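Local coordinates for protein CDP-glucose-4,6-dehydratase (Yersinia pseudotuberculosis, PDB 1RKX) that converts CDP-D-glucose to CDP-4-dehydro-6-deoxy-D-glucose with loss of water, as an NAD-binding enzyme of the short-chain dehydrogenase/reductase family, at residues N4-G9 against P81-H86; P226-P231 against T270-I275. All coordinates share one frame; numbering follows the deposited sequence.

Interaction 1: N4-G9 against P81-H86; sequences NSFWQG and PEIVFH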
ATOM      1  N   ASN C   4       7.084 -21.080 -33.638  1.00 68.86           N
ATOM      2  CA  ASN C   4       7.248 -20.565 -34.993  1.00 61.22           C
ATOM      3  C   ASN C   4       6.037 -20.914 -35.851  1.00 51.42           C
ATOM      4  O   ASN C   4       5.580 -20.106 -36.658  1.00 46.95           O
ATOM      5  CB  ASN C   4       8.508 -21.151 -35.630  1.00 67.01           C
ATOM      6  CG  ASN C   4       9.747 -20.910 -34.794  1.00 75.08           C
ATOM      7  OD1 ASN C   4      10.103 -19.768 -34.508  1.00 79.90           O
ATOM      8  ND2 ASN C   4      10.410 -21.990 -34.393  1.00 80.47           N
ATOM      9  N   SER C   5       5.531 -22.129 -35.670  1.00 43.53           N
ATOM     10  CA  SER C   5       4.372 -22.606 -36.412  1.00 40.83           C
ATOM     11  C   SER C   5       3.196 -21.640 -36.289  1.00 35.27           C
ATOM     12  O   SER C   5       2.546 -21.313 -37.283  1.00 32.09           O
ATOM     13  CB  SER C   5       3.958 -23.990 -35.897  1.00 42.39           C
ATOM     14  OG  SER C   5       2.758 -24.433 -36.505  1.00 48.01           O
ATOM     15  N   PHE C   6       2.937 -21.189 -35.063  1.00 30.89           N
ATOM     16  CA  PHE C   6       1.840 -20.264 -34.768  1.00 28.34           C
ATOM     17  C   PHE C   6       1.855 -18.996 -35.616  1.00 27.25           C
ATOM     18  O   PHE C   6       0.817 -18.558 -36.105  1.00 26.37           O
ATOM     19  CB  PHE C   6       1.883 -19.860 -33.289  1.00 28.73           C
ATOM     20  CG  PHE C   6       0.920 -18.756 -32.929  1.00 28.84           C
ATOM     21  CD1 PHE C   6      -0.419 -19.034 -32.671  1.00 27.91           C
ATOM     22  CD2 PHE C   6       1.353 -17.431 -32.869  1.00 28.46           C
ATOM     23  CE1 PHE C   6      -1.315 -18.012 -32.359  1.00 29.40           C
ATOM     24  CE2 PHE C   6       0.462 -16.400 -32.557  1.00 28.48           C
ATOM     25  CZ  PHE C   6      -0.873 -16.692 -32.301  1.00 28.78           C
ATOM     26  N   TRP C   7       3.033 -18.406 -35.780  1.00 27.21           N
ATOM     27  CA  TRP C   7       3.168 -17.167 -36.531  1.00 27.10           C
ATOM     28  C   TRP C   7       3.003 -17.272 -38.037  1.00 26.40           C
ATOM     29  O   TRP C   7       2.727 -16.274 -38.706  1.00 24.50           O
ATOM     30  CB  TRP C   7       4.504 -16.510 -36.187  1.00 25.84           C
ATOM     31  CG  TRP C   7       4.540 -16.120 -34.753  1.00 27.41           C
ATOM     32  CD1 TRP C   7       5.067 -16.837 -33.711  1.00 26.17           C
ATOM     33  CD2 TRP C   7       3.895 -14.982 -34.169  1.00 26.94           C
ATOM     34  NE1 TRP C   7       4.780 -16.218 -32.516  1.00 27.13           N
ATOM     35  CE2 TRP C   7       4.062 -15.076 -32.770  1.00 27.29           C
ATOM     36  CE3 TRP C   7       3.184 -13.893 -34.697  1.00 27.33           C
ATOM     37  CZ2 TRP C   7       3.545 -14.120 -31.885  1.00 26.03           C
ATOM     38  CZ3 TRP C   7       2.667 -12.941 -33.814  1.00 27.63           C
ATOM     39  CH2 TRP C   7       2.852 -13.065 -32.426  1.00 26.11           C
ATOM     40  N   GLN C   8       3.152 -18.478 -38.569  1.00 28.68           N
ATOM     41  CA  GLN C   8       3.017 -18.682 -40.005  1.00 31.60           C
ATOM     42  C   GLN C   8       1.669 -18.180 -40.523  1.00 31.86           C
ATOM     43  O   GLN C   8       0.615 -18.659 -40.110  1.00 28.94           O
ATOM     44  CB  GLN C   8       3.177 -20.168 -40.340  1.00 34.61           C
ATOM     45  CG  GLN C   8       3.280 -20.459 -41.829  1.00 41.93           C
ATOM     46  CD  GLN C   8       4.503 -19.818 -42.464  1.00 45.55           C
ATOM     47  OE1 GLN C   8       5.630 -20.014 -42.006  1.00 47.71           O
ATOM     48  NE2 GLN C   8       4.287 -19.053 -43.530  1.00 47.37           N
ATOM     49  N   GLY C   9       1.713 -17.203 -41.424  1.00 30.56           N
ATOM     50  CA  GLY C   9       0.489 -16.671 -42.000  1.00 33.67           C
ATOM     51  C   GLY C   9      -0.326 -15.692 -41.168  1.00 32.99           C
ATOM     52  O   GLY C   9      -1.357 -15.208 -41.639  1.00 35.86           O
ATOM     53  N   PRO C  81      -5.582  -6.719 -39.405  1.00 23.77           N
ATOM     54  CA  PRO C  81      -4.671  -7.529 -38.588  1.00 23.70           C
ATOM     55  C   PRO C  81      -5.387  -8.351 -37.519  1.00 21.41           C
ATOM     56  O   PRO C  81      -6.471  -7.988 -37.068  1.00 22.57           O
ATOM     57  CB  PRO C  81      -3.754  -6.478 -37.969  1.00 22.81           C
ATOM     58  CG  PRO C  81      -4.716  -5.353 -37.716  1.00 23.20           C
ATOM     59  CD  PRO C  81      -5.488  -5.296 -39.036  1.00 23.68           C
ATOM     60  N   GLU C  82      -4.769  -9.461 -37.119  1.00 25.05           N
ATOM     61  CA  GLU C  82      -5.322 -10.319 -36.074  1.00 26.17           C
ATOM     62  C   GLU C  82      -4.510 -10.035 -34.816  1.00 24.09           C
ATOM     63  O   GLU C  82      -4.957 -10.284 -33.698  1.00 23.24           O
ATOM     64  CB  GLU C  82      -5.135 -11.795 -36.410  1.00 28.57           C
ATOM     65  CG  GLU C  82      -5.583 -12.234 -37.776  1.00 33.07           C
ATOM     66  CD  GLU C  82      -5.111 -13.646 -38.062  1.00 34.67           C
ATOM     67  OE1 GLU C  82      -5.583 -14.574 -37.366  1.00 31.73           O
ATOM     68  OE2 GLU C  82      -4.255 -13.816 -38.963  1.00 32.81           O
ATOM     69  N   ILE C  83      -3.299  -9.535 -35.022  1.00 22.09           N
ATOM     70  CA  ILE C  83      -2.397  -9.222 -33.924  1.00 21.99           C
ATOM     71  C   ILE C  83      -1.760  -7.856 -34.144  1.00 21.79           C
ATOM     72  O   ILE C  83      -1.313  -7.534 -35.250  1.00 21.55           O
ATOM     73  CB  ILE C  83      -1.280 -10.283 -33.808  1.00 23.58           C
ATOM     74  CG1 ILE C  83      -1.896 -11.670 -33.603  1.00 25.77           C
ATOM     75  CG2 ILE C  83      -0.359  -9.947 -32.634  1.00 23.74           C
ATOM     76  CD1 ILE C  83      -0.882 -12.807 -33.629  1.00 27.01           C
ATOM     77  N   VAL C  84      -1.710  -7.059 -33.081  1.00 20.44           N
ATOM     78  CA  VAL C  84      -1.131  -5.731 -33.160  1.00 20.99           C
ATOM     79  C   VAL C  84      -0.093  -5.481 -32.069  1.00 17.83           C
ATOM     80  O   VAL C  84      -0.324  -5.786 -30.902  1.00 19.70           O
ATOM     81  CB  VAL C  84      -2.212  -4.637 -33.021  1.00 19.34           C
ATOM     82  CG1 VAL C  84      -1.549  -3.259 -33.024  1.00 20.52           C
ATOM     83  CG2 VAL C  84      -3.230  -4.751 -34.150  1.00 20.94           C
ATOM     84  N   PHE C  85       1.050  -4.935 -32.466  1.00 17.87           N
ATOM     85  CA  PHE C  85       2.110  -4.568 -31.532  1.00 17.92           C
ATOM     86  C   PHE C  85       2.280  -3.062 -31.686  1.00 18.72           C
ATOM     87  O   PHE C  85       2.672  -2.582 -32.758  1.00 19.17           O
ATOM     88  CB  PHE C  85       3.436  -5.251 -31.878  1.00 18.93           C
ATOM     89  CG  PHE C  85       3.470  -6.720 -31.568  1.00 19.38           C
ATOM     90  CD1 PHE C  85       3.173  -7.659 -32.553  1.00 19.65           C
ATOM     91  CD2 PHE C  85       3.822  -7.169 -30.295  1.00 17.50           C
ATOM     92  CE1 PHE C  85       3.231  -9.031 -32.276  1.00 18.16           C
ATOM     93  CE2 PHE C  85       3.883  -8.537 -30.003  1.00 17.21           C
ATOM     94  CZ  PHE C  85       3.588  -9.471 -30.998  1.00 18.26           C
ATOM     95  N   HIS C  86       1.971  -2.312 -30.632  1.00 19.85           N
ATOM     96  CA  HIS C  86       2.099  -0.862 -30.682  1.00 17.71           C
ATOM     97  C   HIS C  86       3.414  -0.432 -30.049  1.00 18.41           C
ATOM     98  O   HIS C  86       3.544  -0.411 -28.824  1.00 19.16           O
ATOM     99  CB  HIS C  86       0.910  -0.209 -29.962  1.00 18.91           C
ATOM    100  CG  HIS C  86       0.980   1.289 -29.897  1.00 20.04           C
ATOM    101  ND1 HIS C  86       1.270   2.073 -30.993  1.00 20.27           N
ATOM    102  CD2 HIS C  86       0.786   2.145 -28.864  1.00 19.50           C
ATOM    103  CE1 HIS C  86       1.255   3.347 -30.639  1.00 20.44           C
ATOM    104  NE2 HIS C  86       0.962   3.418 -29.352  1.00 18.23           N
TER
HETATM  105  O   HOH W   1      -4.040 -15.976 -40.832  1.00 37.53           O

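Interaction 2: P226-P231 against T270-I275; sequences PHAIRP and TPVKNI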
ATOM      1  N   PRO C 226      31.259   5.469 -13.665  1.00 36.05           N
ATOM      2  CA  PRO C 226      31.675   4.071 -13.804  1.00 34.54           C
ATOM      3  C   PRO C 226      30.887   3.103 -12.932  1.00 33.10           C
ATOM      4  O   PRO C 226      30.921   1.894 -13.155  1.00 32.71           O
ATOM      5  CB  PRO C 226      33.148   4.120 -13.420  1.00 34.48           C
ATOM      6  CG  PRO C 226      33.154   5.167 -12.351  1.00 34.93           C
ATOM      7  CD  PRO C 226      32.302   6.249 -12.975  1.00 34.61           C
ATOM      8  N   HIS C 227      30.175   3.637 -11.944  1.00 32.26           N
ATOM      9  CA  HIS C 227      29.399   2.802 -11.032  1.00 33.41           C
ATOM     10  C   HIS C 227      27.930   2.695 -11.407  1.00 29.43           C
ATOM     11  O   HIS C 227      27.187   1.925 -10.797  1.00 29.43           O
ATOM     12  CB  HIS C 227      29.506   3.349  -9.612  1.00 37.77           C
ATOM     13  CG  HIS C 227      30.913   3.468  -9.120  1.00 42.72           C
ATOM     14  ND1 HIS C 227      31.744   2.379  -8.977  1.00 45.74           N
ATOM     15  CD2 HIS C 227      31.636   4.548  -8.746  1.00 45.15           C
ATOM     16  CE1 HIS C 227      32.921   2.783  -8.531  1.00 46.91           C
ATOM     17  NE2 HIS C 227      32.882   4.096  -8.382  1.00 45.91           N
ATOM     18  N   ALA C 228      27.512   3.472 -12.399  1.00 28.02           N
ATOM     19  CA  ALA C 228      26.121   3.464 -12.833  1.00 28.12           C
ATOM     20  C   ALA C 228      25.679   2.055 -13.199  1.00 28.49           C
ATOM     21  O   ALA C 228      26.360   1.353 -13.950  1.00 26.27           O
ATOM     22  CB  ALA C 228      25.932   4.408 -14.022  1.00 26.95           C
ATOM     23  N   ILE C 229      24.536   1.650 -12.654  1.00 28.17           N
ATOM     24  CA  ILE C 229      23.980   0.326 -12.908  1.00 29.20           C
ATOM     25  C   ILE C 229      22.585   0.433 -13.506  1.00 28.84           C
ATOM     26  O   ILE C 229      21.769   1.253 -13.078  1.00 29.16           O
ATOM     27  CB  ILE C 229      23.887  -0.500 -11.608  1.00 30.93           C
ATOM     28  CG1 ILE C 229      25.286  -0.778 -11.066  1.00 31.76           C
ATOM     29  CG2 ILE C 229      23.147  -1.807 -11.868  1.00 29.67           C
ATOM     30  CD1 ILE C 229      25.289  -1.484  -9.727  1.00 32.67           C
ATOM     31  N   ARG C 230      22.321  -0.402 -14.503  1.00 29.75           N
ATOM     32  CA  ARG C 230      21.027  -0.428 -15.168  1.00 27.26           C
ATOM     33  C   ARG C 230      20.772  -1.884 -15.554  1.00 26.34           C
ATOM     34  O   ARG C 230      21.703  -2.605 -15.918  1.00 25.90           O
ATOM     35  CB  ARG C 230      21.064   0.440 -16.430  1.00 29.84           C
ATOM     36  CG  ARG C 230      21.402   1.913 -16.196  1.00 33.83           C
ATOM     37  CD  ARG C 230      20.190   2.699 -15.721  1.00 35.26           C
ATOM     38  NE  ARG C 230      20.488   4.121 -15.539  1.00 37.26           N
ATOM     39  CZ  ARG C 230      21.142   4.629 -14.496  1.00 37.33           C
ATOM     40  NH1 ARG C 230      21.575   3.839 -13.520  1.00 36.16           N
ATOM     41  NH2 ARG C 230      21.362   5.936 -14.430  1.00 35.98           N
ATOM     42  N   PRO C 231      19.518  -2.346 -15.442  1.00 27.58           N
ATOM     43  CA  PRO C 231      19.236  -3.736 -15.809  1.00 27.52           C
ATOM     44  C   PRO C 231      19.245  -3.921 -17.327  1.00 23.48           C
ATOM     45  O   PRO C 231      18.201  -4.097 -17.951  1.00 23.39           O
ATOM     46  CB  PRO C 231      17.867  -3.987 -15.181  1.00 26.38           C
ATOM     47  CG  PRO C 231      17.227  -2.643 -15.205  1.00 29.38           C
ATOM     48  CD  PRO C 231      18.348  -1.717 -14.805  1.00 26.18           C
ATOM     49  N   THR C 270      25.153  -5.259 -13.758  1.00 32.37           N
ATOM     50  CA  THR C 270      26.562  -4.925 -13.918  1.00 34.36           C
ATOM     51  C   THR C 270      26.772  -3.428 -14.131  1.00 34.26           C
ATOM     52  O   THR C 270      26.079  -2.808 -14.937  1.00 33.38           O
ATOM     53  CB  THR C 270      27.152  -5.671 -15.133  1.00 33.45           C
ATOM     54  OG1 THR C 270      26.823  -7.066 -15.046  1.00 32.71           O
ATOM     55  CG2 THR C 270      28.660  -5.502 -15.184  1.00 32.88           C
ATOM     56  N   PRO C 271      27.734  -2.828 -13.408  1.00 35.16           N
ATOM     57  CA  PRO C 271      28.013  -1.395 -13.548  1.00 35.58           C
ATOM     58  C   PRO C 271      28.568  -1.099 -14.941  1.00 35.52           C
ATOM     59  O   PRO C 271      28.887  -2.024 -15.689  1.00 35.86           O
ATOM     60  CB  PRO C 271      29.030  -1.134 -12.438  1.00 37.40           C
ATOM     61  CG  PRO C 271      29.768  -2.432 -12.357  1.00 37.59           C
ATOM     62  CD  PRO C 271      28.645  -3.444 -12.426  1.00 36.22           C
ATOM     63  N   VAL C 272      28.691   0.179 -15.290  1.00 34.75           N
ATOM     64  CA  VAL C 272      29.180   0.546 -16.613  1.00 35.42           C
ATOM     65  C   VAL C 272      30.666   0.299 -16.847  1.00 33.80           C
ATOM     66  O   VAL C 272      31.057  -0.134 -17.932  1.00 33.22           O
ATOM     67  CB  VAL C 272      28.869   2.023 -16.942  1.00 35.01           C
ATOM     68  CG1 VAL C 272      27.384   2.281 -16.799  1.00 35.82           C
ATOM     69  CG2 VAL C 272      29.658   2.936 -16.042  1.00 38.41           C
ATOM     70  N   LYS C 273      31.499   0.570 -15.847  1.00 36.30           N
ATOM     71  CA  LYS C 273      32.933   0.356 -16.009  1.00 39.85           C
ATOM     72  C   LYS C 273      33.187  -1.076 -16.466  1.00 37.09           C
ATOM     73  O   LYS C 273      33.966  -1.316 -17.390  1.00 34.24           O
ATOM     74  CB  LYS C 273      33.677   0.618 -14.695  1.00 45.41           C
ATOM     75  CG  LYS C 273      35.196   0.608 -14.844  1.00 55.56           C
ATOM     76  CD  LYS C 273      35.906   0.935 -13.536  1.00 61.76           C
ATOM     77  CE  LYS C 273      35.739  -0.174 -12.507  1.00 64.25           C
ATOM     78  NZ  LYS C 273      36.383  -1.445 -12.943  1.00 64.83           N
ATOM     79  N   ASN C 274      32.517  -2.025 -15.820  1.00 38.90           N
ATOM     80  CA  ASN C 274      32.669  -3.433 -16.164  1.00 44.29           C
ATOM     81  C   ASN C 274      32.209  -3.673 -17.597  1.00 40.05           C
ATOM     82  O   ASN C 274      32.858  -4.394 -18.353  1.00 36.88           O
ATOM     83  CB  ASN C 274      31.851  -4.301 -15.207  1.00 56.18           C
ATOM     84  CG  ASN C 274      32.097  -5.786 -15.408  1.00 70.53           C
ATOM     85  OD1 ASN C 274      31.498  -6.623 -14.733  1.00 79.40           O
ATOM     86  ND2 ASN C 274      32.985  -6.122 -16.338  1.00 78.88           N
ATOM     87  N   ILE C 275      31.083  -3.068 -17.962  1.00 33.53           N
ATOM     88  CA  ILE C 275      30.539  -3.201 -19.308  1.00 31.80           C
ATOM     89  C   ILE C 275      31.575  -2.769 -20.344  1.00 33.94           C
ATOM     90  O   ILE C 275      31.876  -3.511 -21.283  1.00 35.13           O
ATOM     91  CB  ILE C 275      29.277  -2.336 -19.472  1.00 30.34           C
ATOM     92  CG1 ILE C 275      28.120  -2.961 -18.682  1.00 27.62           C
ATOM     93  CG2 ILE C 275      28.926  -2.193 -20.946  1.00 28.20           C
ATOM     94  CD1 ILE C 275      26.872  -2.100 -18.649  1.00 25.30           C
TER
HETATM   95  O   HOH W   2      25.287  -0.363 -16.020  1.00 30.94           O
HETATM   96  O   HOH W   3      23.647  -4.720 -15.904  1.00 25.96           O

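Interaction 1: N4-G9 against P81-H86
The indole of Trp7 meets the ring of Phe85 at that ring's edge. Trp7 CH2 lies in the plane of the Phe85 ring, 3.9 Å from Phe85 CZ. On one face of the indole lies Phe6 CD2, 3.5 Å above the plane and offset toward the rim. Trp7 CD1 in turn lies at the edge of the Phe6 ring. The methyl CD1 of Ile83 reaches both aromatic residues. It approaches Trp7 CZ3 to 3.6 Å and Phe6 CE2 to 4.0 Å, obliquely to each ring. CG1 of Ile83 stands anti to its carbonyl carbon (chi1 -58°), and the extended chain beyond carries CD1 out to the rings. Ala246 of helix 236-251 touches both Trp7 and Phe85. No direct hydrogen bond joins the segments. A water donates to Gly9 O and to Glu82 OE2, at 2.9 Å from each of these two oxygens. Glu82 is held further by Tyr250 OH at OE1 and by the backbone N of Arg11 at OE2. The contact packs the short, weakly bonded N-terminal helical turn against strand 83-86, the fourth strand in chain order of the parallel Rossmann-fold sheet that carries the NAD site.

Interaction 2: P226-P231 against T270-I275
Two backbone hydrogen bonds join Pro226 and Ala228 to the first turn of helix 272-283. Lys273 N donates to Pro226 O at 3.1 Å in a nearly straight bond (164°). Val272 N donates to Ala228 O at 2.9 Å, but this bond is bent and weak. Ala228 O also receives a CA-H...O contact from Pro271 CA at 3.2 Å. Pro271 holds the N-cap position. The first-turn N-H groups of Val272 and Lys273 have no partner inside the helix, and these carbonyls serve them instead. In the small mixed sheet here, strand 270-271 runs loosely antiparallel to strand 229-234, with waters between the two backbones. One water donates to Ala228 O and Thr270 O; another accepts from Thr270 N at 2.7 Å and lies 2.9 Å from Arg230 O. Among the apolar contacts, Val272 CG2 sits between its own backbone N and carbonyl carbon (chi1 -55° for CG1), only 3.2 Å from Pro226 CA. Ala228 CB meets Val272 CG1 at 3.8 Å, and Ile229 CG1 packs on Pro271 CB. Pro226 CB rests against Lys273 CB, while the bent end of Lys273 leads away to a salt bridge with Glu277. Arg230 NH1 donates to Ile229 O at 2.6 Å, from above the carbonyl plane, and forms a salt bridge with Glu299.

From the N terminus, helix 4-7 comes first. Interaction 1 closes when the chain reaches strand 83-86, after the first three strands of the parallel sheet have been laid down. The chain then adds strands 126-130 and 187-192. Interaction 2 opens at 226-231 and closes at 270-275, a shorter loop that includes helix 236-251 and the last strand of the sheet, 259-261. The two loops are in series; they neither nest nor cross. The contacts lie on opposite sides of the chain's centre. Yet helix 236-251, within the loop of interaction 2, packs on Phe6, Trp7 and Phe85 of interaction 1. Interaction 2 itself ties the loop and strand at 226-231 to strand 270-271 and the start of helix 272-283.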